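Local coordinates for protein Myo-inositol phosphohydrolase (Mitsuokella multacida, PDB 4WU3) that probably removes phosphate from inositol hexakisphosphate (phytate) as a PTP-like phytase, and here holds inositol-(1,3,4,5)-tetrakisphosphate in its pockets, at residues P81-K84 with G85-M89; Y308-V311 with K312-D316; W514-A517 with A518-D521; E522-N525 with F526-T529. The protein carries 2 engineered substitutions. All blocks are in the same frame, centred on the assembly; numbering follows the deposited sequence.

How the contacts relate
Along the chain the four contacts come in numerical order, and each is a local one, made between residues that follow one another directly. Contacts 1 and 2 are neighbours in the N-terminal half, their centres about 18 Å apart: contact 1 is a loop turn just before strand 91-94, contact 2 the C-terminal end of helix 291-313. Contacts 3 and 4 share helix 517-529 in the C-terminal half; contact 3 starts it, contact 4 carries it to its last turn, and their centres are about 12 Å apart. The pairs lie far from each other, with about 58 Å between the centres of contacts 1 and 4, consistent with a chain built from two PTP-like phytase units.

Contact 1: residues P81-K84 with G85-M89; sequences PTRK and GMDTM
R83 and D87 meet in a salt bridge on the outer side of a turn whose inner side is filled by M86. On the packed side the M86 side chain doubles back beneath R83: its CG lies 3.2 Å from R83 O, and its sulfur comes over one face of the guanidinium, M86 SD to R83 NH2 4.0 Å, the two chains crossing at about a right angle. Y71 adds a cation-pi contact to R83, and M86 also touches Y71, I277 and R273 of helix 267-276. From R83 to M86 the backbone makes a type II beta turn, closed by M86 N donating to R83 O at 3.1 Å; G85 takes the third place with positive phi, where a side chain would run into K84 O. Overlapping its start, T82 OG1 accepts from K84 N at 3.1 Å, an ST turn. The other side is looser and wet. A bend at chi3 (57°) in the R83 chain carries the guanidinium to D87 and M86. R83 NH1 reaches the syn lone pair of D87 OD1 at 3.1 Å, but the two planes are 49° apart, and a water links R83 NE to D87 OD2. A second water bridges R83 O and D87 N. With a leucine in place of R83, D87 would probably lose its charged mate and D69 O the bond it receives from NH2.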
# COMPACT_ATOMS: atom_id res chain seq x y z
N PRO A 81 20.66 -10.81 -19.80
CA PRO A 81 19.59 -11.72 -20.13
C PRO A 81 19.51 -11.96 -21.63
O PRO A 81 19.85 -11.08 -22.43
CB PRO A 81 18.35 -10.97 -19.66
CG PRO A 81 18.71 -9.53 -19.78
CD PRO A 81 20.19 -9.45 -19.51
N THR A 82 19.08 -13.15 -22.00
CA THR A 82 18.84 -13.51 -23.38
C THR A 82 17.99 -12.44 -24.04
O THR A 82 17.13 -11.85 -23.39
CB THR A 82 18.11 -14.85 -23.46
OG1 THR A 82 17.82 -15.18 -24.82
CG2 THR A 82 16.82 -14.79 -22.68
N ARG A 83 18.23 -12.20 -25.34
CA ARG A 83 17.44 -11.24 -26.12
C ARG A 83 16.33 -11.95 -26.88
O ARG A 83 15.63 -11.34 -27.68
CB ARG A 83 18.33 -10.49 -27.12
CG ARG A 83 19.27 -9.46 -26.51
CD ARG A 83 19.89 -8.57 -27.57
NE ARG A 83 18.87 -7.90 -28.37
CZ ARG A 83 18.27 -6.77 -28.03
NH1 ARG A 83 17.35 -6.24 -28.79
NH2 ARG A 83 18.59 -6.15 -26.92
N LYS A 84 16.17 -13.25 -26.63
CA LYS A 84 15.23 -14.04 -27.42
C LYS A 84 13.81 -13.47 -27.42
O LYS A 84 13.23 -13.20 -26.37
CB LYS A 84 15.20 -15.50 -26.96
CG LYS A 84 14.15 -16.30 -27.70
CD LYS A 84 14.23 -17.78 -27.41
CE LYS A 84 13.37 -18.54 -28.40
NZ LYS A 84 13.46 -20.01 -28.19
N GLY A 85 13.26 -13.31 -28.63
CA GLY A 85 11.90 -12.83 -28.82
C GLY A 85 11.73 -11.32 -28.82
O GLY A 85 10.66 -10.82 -29.18
N MET A 86 12.77 -10.57 -28.45
CA MET A 86 12.63 -9.12 -28.31
C MET A 86 12.37 -8.39 -29.62
O MET A 86 11.61 -7.42 -29.66
CB MET A 86 13.89 -8.53 -27.67
CG MET A 86 14.08 -8.94 -26.22
SD MET A 86 15.38 -7.99 -25.43
CE MET A 86 14.51 -6.46 -25.07
N ASP A 87 13.01 -8.84 -30.69
CA ASP A 87 13.03 -8.08 -31.93
C ASP A 87 11.73 -8.18 -32.75
O ASP A 87 11.53 -7.41 -33.70
CB ASP A 87 14.24 -8.48 -32.77
CG ASP A 87 15.56 -8.03 -32.15
OD1 ASP A 87 15.54 -7.39 -31.08
OD2 ASP A 87 16.62 -8.31 -32.74
N THR A 88 10.85 -9.12 -32.38
CA THR A 88 9.61 -9.35 -33.12
C THR A 88 8.36 -9.02 -32.31
O THR A 88 7.26 -9.47 -32.63
CB THR A 88 9.51 -10.82 -33.55
OG1 THR A 88 9.58 -11.66 -32.40
CG2 THR A 88 10.63 -11.17 -34.51
N MET A 89 8.52 -8.22 -31.26
CA MET A 89 7.41 -7.90 -30.37
C MET A 89 6.53 -6.78 -30.91
O MET A 89 5.37 -6.66 -30.52
CB MET A 89 7.95 -7.52 -29.00
CG MET A 89 8.62 -8.68 -28.29
SD MET A 89 8.80 -8.41 -26.53
CE MET A 89 9.88 -6.99 -26.51
O HOH W 1 15.55 -10.71 -30.57
O HOH W 2 18.30 -9.22 -30.72

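Contact 2: residues Y308-V311 with K312-D316; sequences YDYV and KENPD
The ring of Y308 and K312 lie side by side, pointing the same way, with the lysine CG 4.2 Å from the ring centroid in an off-centre CH-pi contact; D309 OD1 sits in the plane at the ring's edge. The second flat pair is Y310 and N314. Here ring and amide planes are only 28° apart; N314 ND2 lies 3.4 Å from Y310 CD1, approaching obliquely, and the two side chains cross at about a right angle. Two other rings, those of Y321 and W324, meet Y310 edge-to-face, while its hydroxyl bonds to T319 O.

These pairs lie where helix 291-313 ends and the regular i to i+4 bonds run out: E313 N still gives a sound one to D309 O at 2.9 Å, whereas N314 N holds Y310 O weakly. N314 is the first residue to leave helical torsions, and its side chain makes good the failing backbone. With CG anti to the carbonyl carbon (chi1 -57°), the amide folds back and N314 ND2 donates to Y310 O at 2.9 Å, on a lone pair in the carbonyl plane of Y310, whose oxygen lies 4° out of the amide plane of N314. P315, which has no N-H to give, follows.

The acidic pair D309 and E313 keeps its carboxylates apart, D309 OD2 to E313 OE2 5.1 Å. Each has an outside partner: D309 forms a salt bridge with K329 of the second subunit, and E313 OE1 accepts from W324 NE1.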
# COMPACT_ATOMS: atom_id res chain seq x y z
N TYR A 308 2.88 -13.35 -15.08
CA TYR A 308 3.78 -14.34 -15.72
C TYR A 308 3.25 -15.77 -15.56
O TYR A 308 3.13 -16.52 -16.54
CB TYR A 308 5.18 -14.26 -15.12
CG TYR A 308 6.19 -15.17 -15.76
CD1 TYR A 308 6.87 -14.78 -16.91
CD2 TYR A 308 6.48 -16.42 -15.23
CE1 TYR A 308 7.81 -15.60 -17.50
CE2 TYR A 308 7.42 -17.25 -15.82
CZ TYR A 308 8.09 -16.83 -16.95
OH TYR A 308 9.03 -17.65 -17.56
N ASP A 309 2.95 -16.12 -14.31
CA ASP A 309 2.38 -17.43 -13.99
C ASP A 309 1.08 -17.68 -14.76
O ASP A 309 0.87 -18.78 -15.24
CB ASP A 309 2.12 -17.55 -12.48
CG ASP A 309 3.38 -17.61 -11.68
OD1 ASP A 309 4.44 -17.81 -12.28
OD2 ASP A 309 3.34 -17.45 -10.44
N TYR A 310 0.22 -16.67 -14.86
CA TYR A 310 -1.05 -16.81 -15.56
C TYR A 310 -0.83 -17.13 -17.04
O TYR A 310 -1.46 -18.04 -17.58
CB TYR A 310 -1.87 -15.52 -15.46
CG TYR A 310 -2.96 -15.44 -16.49
CD1 TYR A 310 -4.10 -16.21 -16.38
CD2 TYR A 310 -2.85 -14.57 -17.58
CE1 TYR A 310 -5.10 -16.14 -17.32
CE2 TYR A 310 -3.85 -14.49 -18.52
CZ TYR A 310 -4.98 -15.28 -18.39
OH TYR A 310 -5.97 -15.22 -19.34
N VAL A 311 0.06 -16.40 -17.68
CA VAL A 311 0.34 -16.65 -19.08
C VAL A 311 1.00 -18.03 -19.24
O VAL A 311 0.67 -18.78 -20.16
CB VAL A 311 1.19 -15.54 -19.72
CG1 VAL A 311 1.51 -15.88 -21.17
CG2 VAL A 311 0.43 -14.22 -19.65
N LYS A 312 1.90 -18.38 -18.33
CA LYS A 312 2.53 -19.70 -18.37
C LYS A 312 1.51 -20.83 -18.30
O LYS A 312 1.55 -21.77 -19.09
CB LYS A 312 3.53 -19.85 -17.24
CG LYS A 312 4.91 -19.35 -17.60
CD LYS A 312 5.64 -20.33 -18.50
CE LYS A 312 6.79 -20.98 -17.76
NZ LYS A 312 7.75 -21.55 -18.73
N GLU A 313 0.58 -20.72 -17.35
CA GLU A 313 -0.43 -21.76 -17.17
C GLU A 313 -1.56 -21.69 -18.19
O GLU A 313 -2.23 -22.68 -18.42
CB GLU A 313 -1.03 -21.68 -15.75
CG GLU A 313 -0.06 -22.12 -14.66
CD GLU A 313 -0.40 -21.55 -13.29
OE1 GLU A 313 -1.61 -21.43 -12.97
OE2 GLU A 313 0.55 -21.21 -12.55
N ASN A 314 -1.77 -20.52 -18.80
CA ASN A 314 -2.89 -20.34 -19.72
C ASN A 314 -2.45 -19.74 -21.05
O ASN A 314 -2.84 -18.63 -21.39
CB ASN A 314 -3.95 -19.44 -19.10
CG ASN A 314 -4.48 -19.95 -17.77
OD1 ASN A 314 -5.48 -20.66 -17.71
ND2 ASN A 314 -3.82 -19.56 -16.68
N PRO A 315 -1.64 -20.49 -21.83
CA PRO A 315 -1.09 -19.96 -23.08
C PRO A 315 -2.15 -19.68 -24.13
O PRO A 315 -1.88 -18.99 -25.10
CB PRO A 315 -0.13 -21.08 -23.54
CG PRO A 315 -0.60 -22.31 -22.85
CD PRO A 315 -1.19 -21.86 -21.55
N ASP A 316 -3.36 -20.19 -23.93
CA ASP A 316 -4.49 -19.86 -24.81
C ASP A 316 -5.26 -18.61 -24.35
O ASP A 316 -6.13 -18.11 -25.07
CB ASP A 316 -5.44 -21.06 -24.91
CG ASP A 316 -5.94 -21.56 -23.53
OD1 ASP A 316 -5.56 -20.98 -22.47
OD2 ASP A 316 -6.72 -22.55 -23.51

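Contact 3: residues W514-A517 with A518-D521; sequences WPSA and ANID
S516 grips N519 at the start of helix 517-529, its OG taking the backbone N-H of N519 at 3.1 Å. This is an N-cap: a hydroxyl satisfies one of the amides that have no carbonyl in a preceding turn. The serine can do so because OG sits between its own nitrogen and carbonyl carbon (chi1 74°), the crowded position, which turns it back over the first turn. The regular helical bonds begin at once, with I520 N donating to S516 O at 3.0 Å and D521 N to A517 O.

Beside the cap lies a small apolar group. I520 reaches back under the loop, CG1 at 3.9 Å from P515 CB, and its terminal CD1 meets the benzene part of the W514 indole at CZ2, 3.7 Å away, the two side chains crossing at about a right angle. The proline in turn covers one face of the indole with its CD, 3.4 Å above the plane.

The next shell sets these groups in place. W514 touches M553 of helix 545-558 and K599, M602 and I603 of helix 593-613; I520 meets F606 and W622. The tetrakisphosphate lies about 9 Å from the side chain of P515. At the far end of the turn D521 OD2 bonds to S623 OG. N519 is held from the side of strand 503-509, its ND2 donating to A508 O, and the same ND2 also makes a weak 2.8 Å bond to a water that S516 N, likewise weakly, shares.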
# COMPACT_ATOMS: atom_id res chain seq x y z
N TRP A 514 -27.18 8.62 -12.69
CA TRP A 514 -27.93 9.19 -13.80
C TRP A 514 -28.37 8.05 -14.71
O TRP A 514 -27.56 7.22 -15.10
CB TRP A 514 -27.06 10.20 -14.54
CG TRP A 514 -27.70 10.69 -15.77
CD1 TRP A 514 -27.37 10.37 -17.05
CD2 TRP A 514 -28.81 11.59 -15.86
NE1 TRP A 514 -28.20 11.01 -17.93
CE2 TRP A 514 -29.10 11.77 -17.23
CE3 TRP A 514 -29.59 12.27 -14.92
CZ2 TRP A 514 -30.12 12.59 -17.68
CZ3 TRP A 514 -30.61 13.07 -15.36
CH2 TRP A 514 -30.87 13.23 -16.73
N PRO A 515 -29.66 7.99 -15.05
CA PRO A 515 -30.12 6.92 -15.92
C PRO A 515 -29.26 6.78 -17.18
O PRO A 515 -28.88 7.77 -17.79
CB PRO A 515 -31.54 7.35 -16.28
CG PRO A 515 -31.98 8.16 -15.10
CD PRO A 515 -30.75 8.89 -14.64
N SER A 516 -28.94 5.55 -17.56
CA SER A 516 -28.09 5.33 -18.73
C SER A 516 -28.79 5.78 -20.01
O SER A 516 -30.01 5.89 -20.07
CB SER A 516 -27.71 3.85 -18.84
OG SER A 516 -28.82 3.09 -19.30
N ALA A 517 -28.00 6.05 -21.03
CA ALA A 517 -28.52 6.40 -22.35
C ALA A 517 -29.57 5.40 -22.82
O ALA A 517 -30.64 5.80 -23.27
CB ALA A 517 -27.38 6.44 -23.36
N ALA A 518 -29.26 4.11 -22.72
CA ALA A 518 -30.18 3.06 -23.13
C ALA A 518 -31.49 3.18 -22.36
O ALA A 518 -32.57 3.03 -22.94
CB ALA A 518 -29.57 1.68 -22.89
N ASN A 519 -31.38 3.43 -21.06
CA ASN A 519 -32.55 3.52 -20.21
C ASN A 519 -33.44 4.71 -20.55
O ASN A 519 -34.66 4.62 -20.45
CB ASN A 519 -32.13 3.55 -18.74
CG ASN A 519 -31.74 2.18 -18.23
OD1 ASN A 519 -31.97 1.18 -18.92
ND2 ASN A 519 -31.17 2.13 -17.04
N ILE A 520 -32.82 5.80 -20.97
CA ILE A 520 -33.56 7.00 -21.35
C ILE A 520 -34.21 6.80 -22.72
O ILE A 520 -35.34 7.22 -22.93
CB ILE A 520 -32.65 8.25 -21.35
CG1 ILE A 520 -32.26 8.60 -19.91
CG2 ILE A 520 -33.34 9.43 -22.00
CD1 ILE A 520 -31.39 9.83 -19.78
N ASP A 521 -33.49 6.16 -23.64
CA ASP A 521 -34.03 5.81 -24.94
C ASP A 521 -35.26 4.91 -24.80
O ASP A 521 -36.24 5.07 -25.51
CB ASP A 521 -33.00 5.05 -25.77
CG ASP A 521 -32.09 5.97 -26.55
OD1 ASP A 521 -32.36 7.18 -26.60
OD2 ASP A 521 -31.11 5.46 -27.13
O HOH W 3 -29.42 3.26 -15.21

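Contact 4: residues E522-N525 with F526-T529; sequences EFIN and FTRT
F523 and T527, one turn apart on helix 517-529, make the principal apolar contact: the threonine methyl CG2 sits over one face of the phenyl ring, 3.8 Å from its centroid, a CH-pi contact shifted toward the rim. A longer touch joins the two phenylalanines, F523 CE1 to F526 CD2 at 4.5 Å.

Among the hydrogen bonds, I524 O is gripped twice. R528 N donates to it at 3.0 Å, the i to i+4 bond of the helix, and T527 OG1 donates to I524 O at 2.6 Å, in the carbonyl plane on a lone pair. That second bond depends on the hydroxyl lying between the threonine's own nitrogen and carbonyl carbon (chi1 62°), which also swings CG2 onto the ring.

The polar side-chain pair is N525 with R528, lying alongside each other. R528 NE points almost straight at N525 OD1, 3.2 Å away with an angle of 176°, in the guanidinium plane, while I524 CG2 covers one face of that group. A water donates to OD1 as well. A methionine at R528 would probably leave N525 OD1 without its arginine partner and F618 O without the bond from NH2.

On its inner side the helix meets strands and helices: F523 and F526 touch L536 of strand 535-539, F526 meets the rings of Y505 and Y417, E522 OE2 makes a salt bridge with K449 and a hydrogen bond with Y505 OH, and I524 and T527 pack on M557 of helix 545-558.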
# COMPACT_ATOMS: atom_id res chain seq x y z
N GLU A 522 -35.17 3.94 -23.89
CA GLU A 522 -36.29 3.05 -23.63
C GLU A 522 -37.49 3.88 -23.22
O GLU A 522 -38.58 3.65 -23.72
CB GLU A 522 -35.96 1.99 -22.57
CG GLU A 522 -37.12 1.06 -22.24
CD GLU A 522 -36.69 -0.26 -21.61
OE1 GLU A 522 -35.50 -0.42 -21.27
OE2 GLU A 522 -37.56 -1.15 -21.47
N PHE A 523 -37.30 4.85 -22.35
CA PHE A 523 -38.42 5.68 -21.95
C PHE A 523 -38.98 6.52 -23.11
O PHE A 523 -40.19 6.66 -23.25
CB PHE A 523 -38.07 6.60 -20.79
CG PHE A 523 -39.22 7.49 -20.37
CD1 PHE A 523 -40.37 6.94 -19.82
CD2 PHE A 523 -39.15 8.85 -20.53
CE1 PHE A 523 -41.44 7.75 -19.45
CE2 PHE A 523 -40.21 9.67 -20.16
CZ PHE A 523 -41.36 9.12 -19.62
N ILE A 524 -38.10 7.11 -23.92
CA ILE A 524 -38.57 7.95 -25.01
C ILE A 524 -39.37 7.12 -26.01
O ILE A 524 -40.47 7.49 -26.43
CB ILE A 524 -37.40 8.67 -25.68
CG1 ILE A 524 -36.79 9.67 -24.69
CG2 ILE A 524 -37.84 9.37 -26.97
CD1 ILE A 524 -35.46 10.24 -25.11
N ASN A 525 -38.83 5.97 -26.36
CA ASN A 525 -39.55 5.04 -27.20
C ASN A 525 -40.91 4.71 -26.58
O ASN A 525 -41.93 4.75 -27.27
CB ASN A 525 -38.72 3.78 -27.43
CG ASN A 525 -37.51 4.05 -28.30
OD1 ASN A 525 -37.42 5.09 -28.96
ND2 ASN A 525 -36.57 3.12 -28.30
N PHE A 526 -40.95 4.43 -25.29
CA PHE A 526 -42.23 4.17 -24.63
C PHE A 526 -43.19 5.33 -24.86
O PHE A 526 -44.35 5.10 -25.19
CB PHE A 526 -42.05 3.93 -23.13
CG PHE A 526 -43.35 3.78 -22.38
CD1 PHE A 526 -43.95 2.56 -22.26
CD2 PHE A 526 -43.95 4.85 -21.79
CE1 PHE A 526 -45.14 2.42 -21.57
CE2 PHE A 526 -45.14 4.71 -21.10
CZ PHE A 526 -45.74 3.49 -21.00
N THR A 527 -42.72 6.56 -24.70
CA THR A 527 -43.62 7.71 -24.81
C THR A 527 -44.15 7.89 -26.22
O THR A 527 -45.22 8.45 -26.41
CB THR A 527 -42.97 9.06 -24.40
OG1 THR A 527 -41.86 9.35 -25.26
CG2 THR A 527 -42.52 9.03 -22.96
N ARG A 528 -43.41 7.44 -27.22
CA ARG A 528 -43.85 7.61 -28.61
C ARG A 528 -45.08 6.78 -28.96
O ARG A 528 -45.85 7.17 -29.83
CB ARG A 528 -42.75 7.20 -29.55
CG ARG A 528 -41.45 7.94 -29.44
CD ARG A 528 -40.60 7.21 -30.44
NE ARG A 528 -39.17 7.40 -30.39
CZ ARG A 528 -38.58 8.48 -30.85
NH1 ARG A 528 -39.30 9.49 -31.35
NH2 ARG A 528 -37.28 8.55 -30.80
N THR A 529 -45.24 5.63 -28.32
CA THR A 529 -46.29 4.68 -28.69
C THR A 529 -47.40 4.60 -27.64
O THR A 529 -48.40 3.93 -27.85
CB THR A 529 -45.73 3.26 -28.84
OG1 THR A 529 -45.34 2.77 -27.57
CG2 THR A 529 -44.53 3.26 -29.64
O HOH W 4 -35.32 7.08 -28.43